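Local coordinates for SusD superfamily protein (Bacteroides vulgatus, PDB 3MYV) that probably binds polysaccharide at the bacterial outer membrane, as a SusD-family saccharide-binding protein, at residues A[36-49]-A[55-67]. Residues are numbered along the deposited sequence; the frame is centred on the assembly and turned at random.
Sequences AMFAYGDMKGDDMQ and GVCNTCYMFNHRP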
# COMPACT_ATOMS: atom_id res chain seq x y z
N ALA A 36 -8.11 -5.71 -3.24
CA ALA A 36 -7.23 -6.84 -2.87
C ALA A 36 -5.95 -6.45 -2.14
O ALA A 36 -5.54 -7.15 -1.22
CB ALA A 36 -6.90 -7.73 -4.07
N MSE A 37 -5.31 -5.36 -2.56
CA MSE A 37 -4.01 -4.96 -1.94
C MSE A 37 -4.20 -4.68 -0.43
O MSE A 37 -3.34 -5.00 0.39
CB MSE A 37 -3.43 -3.70 -2.61
CG MSE A 37 -2.26 -3.85 -3.53
SE MSE A 37 -0.88 -5.13 -3.20
CE MSE A 37 -0.76 -5.25 -1.31
N PHE A 38 -5.35 -4.13 -0.09
CA PHE A 38 -5.65 -3.74 1.27
C PHE A 38 -6.04 -4.94 2.08
O PHE A 38 -5.60 -5.07 3.21
CB PHE A 38 -6.73 -2.65 1.28
CG PHE A 38 -6.34 -1.45 0.47
CD1 PHE A 38 -5.36 -0.58 0.94
CD2 PHE A 38 -6.90 -1.20 -0.75
CE1 PHE A 38 -4.97 0.50 0.18
CE2 PHE A 38 -6.52 -0.12 -1.51
CZ PHE A 38 -5.56 0.74 -1.05
N ALA A 39 -6.83 -5.83 1.49
CA ALA A 39 -7.14 -7.10 2.14
C ALA A 39 -5.85 -7.80 2.53
O ALA A 39 -5.71 -8.35 3.62
CB ALA A 39 -7.99 -7.97 1.23
N TYR A 40 -4.91 -7.77 1.60
CA TYR A 40 -3.65 -8.49 1.77
C TYR A 40 -2.83 -7.89 2.91
O TYR A 40 -2.44 -8.58 3.85
CB TYR A 40 -2.88 -8.44 0.44
CG TYR A 40 -1.71 -9.39 0.37
CD1 TYR A 40 -0.48 -9.05 0.91
CD2 TYR A 40 -1.84 -10.63 -0.25
CE1 TYR A 40 0.61 -9.93 0.85
CE2 TYR A 40 -0.77 -11.52 -0.30
CZ TYR A 40 0.46 -11.15 0.25
OH TYR A 40 1.51 -12.04 0.19
N GLY A 41 -2.63 -6.58 2.85
CA GLY A 41 -1.85 -5.87 3.87
C GLY A 41 -2.44 -5.81 5.28
O GLY A 41 -1.70 -5.77 6.26
N ASP A 42 -3.77 -5.76 5.39
CA ASP A 42 -4.43 -5.66 6.69
C ASP A 42 -4.82 -7.01 7.27
O ASP A 42 -4.61 -7.27 8.46
CB ASP A 42 -5.68 -4.78 6.58
CG ASP A 42 -5.34 -3.30 6.47
OD1 ASP A 42 -4.87 -2.76 7.47
OD2 ASP A 42 -5.55 -2.70 5.39
N MSE A 43 -5.39 -7.90 6.45
CA MSE A 43 -5.93 -9.15 6.97
C MSE A 43 -4.83 -10.10 7.44
O MSE A 43 -5.09 -10.97 8.26
CB MSE A 43 -6.85 -9.84 5.96
CG MSE A 43 -8.12 -8.99 5.65
SE MSE A 43 -9.35 -8.94 7.15
CE MSE A 43 -10.14 -7.24 6.74
N LYS A 44 -3.62 -9.91 6.93
CA LYS A 44 -2.46 -10.72 7.31
C LYS A 44 -1.70 -10.21 8.54
O LYS A 44 -0.77 -10.87 9.05
CB LYS A 44 -1.53 -10.86 6.08
CG LYS A 44 -2.18 -11.60 4.94
CD LYS A 44 -1.31 -11.77 3.70
CE LYS A 44 -1.94 -12.77 2.72
NZ LYS A 44 -1.90 -14.15 3.27
N GLY A 45 -2.05 -9.01 8.98
CA GLY A 45 -1.51 -8.45 10.21
C GLY A 45 -2.24 -8.92 11.47
O GLY A 45 -2.95 -9.94 11.47
N ASP A 46 -2.07 -8.14 12.54
CA ASP A 46 -2.71 -8.43 13.83
C ASP A 46 -3.85 -7.47 14.19
O ASP A 46 -4.48 -7.60 15.26
CB ASP A 46 -1.64 -8.42 14.94
CG ASP A 46 -0.93 -7.09 15.05
OD1 ASP A 46 -1.12 -6.24 14.16
OD2 ASP A 46 -0.18 -6.90 16.02
N ASP A 47 -4.12 -6.50 13.31
CA ASP A 47 -5.09 -5.43 13.63
C ASP A 47 -6.44 -5.53 12.95
O ASP A 47 -7.41 -4.88 13.40
CB ASP A 47 -4.49 -4.06 13.29
CG ASP A 47 -3.36 -3.67 14.25
OD1 ASP A 47 -3.45 -4.03 15.44
OD2 ASP A 47 -2.42 -2.98 13.78
N MSE A 48 -6.52 -6.33 11.89
CA MSE A 48 -7.78 -6.65 11.24
C MSE A 48 -7.88 -8.13 11.00
O MSE A 48 -6.86 -8.81 10.87
CB MSE A 48 -7.92 -5.93 9.91
CG MSE A 48 -7.88 -4.41 10.02
SE MSE A 48 -8.68 -3.45 8.54
CE MSE A 48 -10.53 -3.66 9.01
N GLN A 49 -9.12 -8.63 10.98
CA GLN A 49 -9.37 -10.03 10.74
C GLN A 49 -10.61 -10.21 9.89
O GLN A 49 -11.46 -9.31 9.78
CB GLN A 49 -9.50 -10.78 12.08
CG GLN A 49 -10.74 -10.37 12.88
CD GLN A 49 -11.06 -11.33 13.98
OE1 GLN A 49 -10.49 -11.27 15.06
NE2 GLN A 49 -11.99 -12.22 13.71
N GLY A 55 -14.45 -15.00 0.72
CA GLY A 55 -13.84 -14.04 -0.17
C GLY A 55 -12.40 -13.71 0.16
O GLY A 55 -11.72 -14.40 0.94
N VAL A 56 -11.93 -12.62 -0.44
CA VAL A 56 -10.49 -12.28 -0.40
C VAL A 56 -10.00 -11.90 0.99
O VAL A 56 -8.86 -12.22 1.37
CB VAL A 56 -10.11 -11.18 -1.44
CG1 VAL A 56 -10.70 -9.83 -1.05
CG2 VAL A 56 -8.59 -11.08 -1.61
N CYS A 57 -10.83 -11.25 1.80
CA CYS A 57 -10.45 -10.97 3.18
C CYS A 57 -10.19 -12.29 3.92
O CYS A 57 -9.20 -12.42 4.65
CB CYS A 57 -11.52 -10.15 3.91
SG CYS A 57 -11.57 -8.39 3.40
N ASN A 58 -11.07 -13.26 3.71
CA ASN A 58 -11.01 -14.53 4.42
C ASN A 58 -9.76 -15.36 4.03
O ASN A 58 -9.02 -15.81 4.89
CB ASN A 58 -12.30 -15.30 4.21
CG ASN A 58 -12.35 -16.55 5.04
OD1 ASN A 58 -11.85 -17.58 4.65
ND2 ASN A 58 -12.96 -16.46 6.20
N THR A 59 -9.54 -15.53 2.72
CA THR A 59 -8.42 -16.32 2.22
C THR A 59 -7.10 -15.62 2.57
O THR A 59 -6.18 -16.28 2.98
CB THR A 59 -8.56 -16.60 0.72
OG1 THR A 59 -8.58 -15.37 -0.03
CG2 THR A 59 -9.87 -17.45 0.44
N CYS A 60 -7.03 -14.29 2.49
CA CYS A 60 -5.82 -13.59 2.99
C CYS A 60 -5.60 -13.82 4.49
O CYS A 60 -4.50 -14.18 4.94
CB CYS A 60 -5.85 -12.10 2.67
SG CYS A 60 -5.63 -11.74 0.90
N TYR A 61 -6.64 -13.63 5.28
CA TYR A 61 -6.53 -13.83 6.73
C TYR A 61 -6.07 -15.23 7.08
O TYR A 61 -5.23 -15.43 7.97
CB TYR A 61 -7.90 -13.54 7.35
CG TYR A 61 -8.05 -13.87 8.80
CD1 TYR A 61 -7.45 -13.07 9.76
CD2 TYR A 61 -8.87 -14.90 9.21
CE1 TYR A 61 -7.63 -13.35 11.14
CE2 TYR A 61 -9.06 -15.18 10.56
CZ TYR A 61 -8.44 -14.40 11.52
OH TYR A 61 -8.63 -14.70 12.83
N MSE A 62 -6.63 -16.21 6.38
CA MSE A 62 -6.35 -17.62 6.63
C MSE A 62 -5.11 -18.13 5.87
O MSE A 62 -4.80 -19.32 5.92
CB MSE A 62 -7.57 -18.45 6.26
CG MSE A 62 -8.82 -18.15 7.09
SE MSE A 62 -8.61 -18.51 8.97
CE MSE A 62 -8.42 -20.48 8.97
N PHE A 63 -4.39 -17.24 5.18
CA PHE A 63 -3.26 -17.66 4.30
C PHE A 63 -3.63 -18.88 3.44
O PHE A 63 -2.83 -19.77 3.22
CB PHE A 63 -1.96 -17.89 5.08
CG PHE A 63 -1.36 -16.61 5.64
CD1 PHE A 63 -1.99 -15.93 6.69
CD2 PHE A 63 -0.18 -16.07 5.11
CE1 PHE A 63 -1.47 -14.71 7.19
CE2 PHE A 63 0.38 -14.87 5.62
CZ PHE A 63 -0.27 -14.18 6.65
N ASN A 64 -4.87 -18.88 2.93
CA ASN A 64 -5.38 -19.97 2.11
C ASN A 64 -5.10 -19.63 0.64
O ASN A 64 -5.92 -19.02 -0.03
CB ASN A 64 -6.89 -20.14 2.35
CG ASN A 64 -7.51 -21.19 1.46
OD1 ASN A 64 -6.80 -21.93 0.79
ND2 ASN A 64 -8.83 -21.24 1.42
N HIS A 65 -3.90 -20.00 0.20
CA HIS A 65 -3.42 -19.69 -1.15
C HIS A 65 -2.77 -20.94 -1.75
O HIS A 65 -2.02 -21.63 -1.07
CB HIS A 65 -2.37 -18.59 -1.13
CG HIS A 65 -2.75 -17.40 -0.33
ND1 HIS A 65 -3.75 -16.54 -0.73
CD2 HIS A 65 -2.24 -16.89 0.82
CE1 HIS A 65 -3.87 -15.58 0.17
NE2 HIS A 65 -2.97 -15.77 1.12
N ARG A 66 -3.02 -21.19 -3.03
CA ARG A 66 -2.32 -22.28 -3.70
C ARG A 66 -2.03 -21.99 -5.17
O ARG A 66 -2.64 -21.10 -5.76
CB ARG A 66 -3.08 -23.58 -3.52
CG ARG A 66 -4.48 -23.53 -3.99
CD ARG A 66 -5.24 -24.81 -3.62
NE ARG A 66 -6.23 -25.11 -4.64
CZ ARG A 66 -7.47 -24.65 -4.67
NH1 ARG A 66 -7.95 -23.86 -3.70
NH2 ARG A 66 -8.27 -24.98 -5.68
N PRO A 67 -1.06 -22.70 -5.75
CA PRO A 67 -0.65 -22.36 -7.11
C PRO A 67 -1.78 -22.37 -8.15
O PRO A 67 -1.78 -21.53 -9.05
CB PRO A 67 0.41 -23.44 -7.42
CG PRO A 67 0.99 -23.74 -6.11
CD PRO A 67 -0.15 -23.68 -5.15
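Lys44 reaches across to the C-terminal end of helix 56-61, crossing the Phe63 ring at a slant, CB and CG against CZ. A last turn about CD-CE (chi4 -69°) sets NZ over one face of that ring (cation-pi, 3.3 Å to the centroid). There NZ donates to His65 NE2 (2.9 Å), nearly in the imidazole plane, and to a lone pair of Cys60 O. The same carbonyl accepts from Phe63 N in the helix-ending Schellman motif; Leu70 O holds His65 ND1. Tight packing continues between these two short helices of the starch-binding-associated region, axes 8.6 Å apart at -37°, with Trp265 against Ala39, Met43 and Cys57. Selenomethionine Met43, bent at chi2, brings CE to Cys57 SG; Cys60 SG meets the Tyr40 ring obliquely, and Lys44 CE lies over one face of it. Tyr61 takes Met43 O at its ring edge and Gln49 CB against CE1 (3.3 Å). Toward partly exposed Val56 packing is looser: CG2 to Ala36 CB (4.5 Å), CG1 to Ala39 CB. A methionine in place of Lys44 would probably leave His65 NE2 and Cys60 O without this donor and Phe63 without its cation. The chemistry suggests a buried lysine that stays charged and a His65 accepting through NE2.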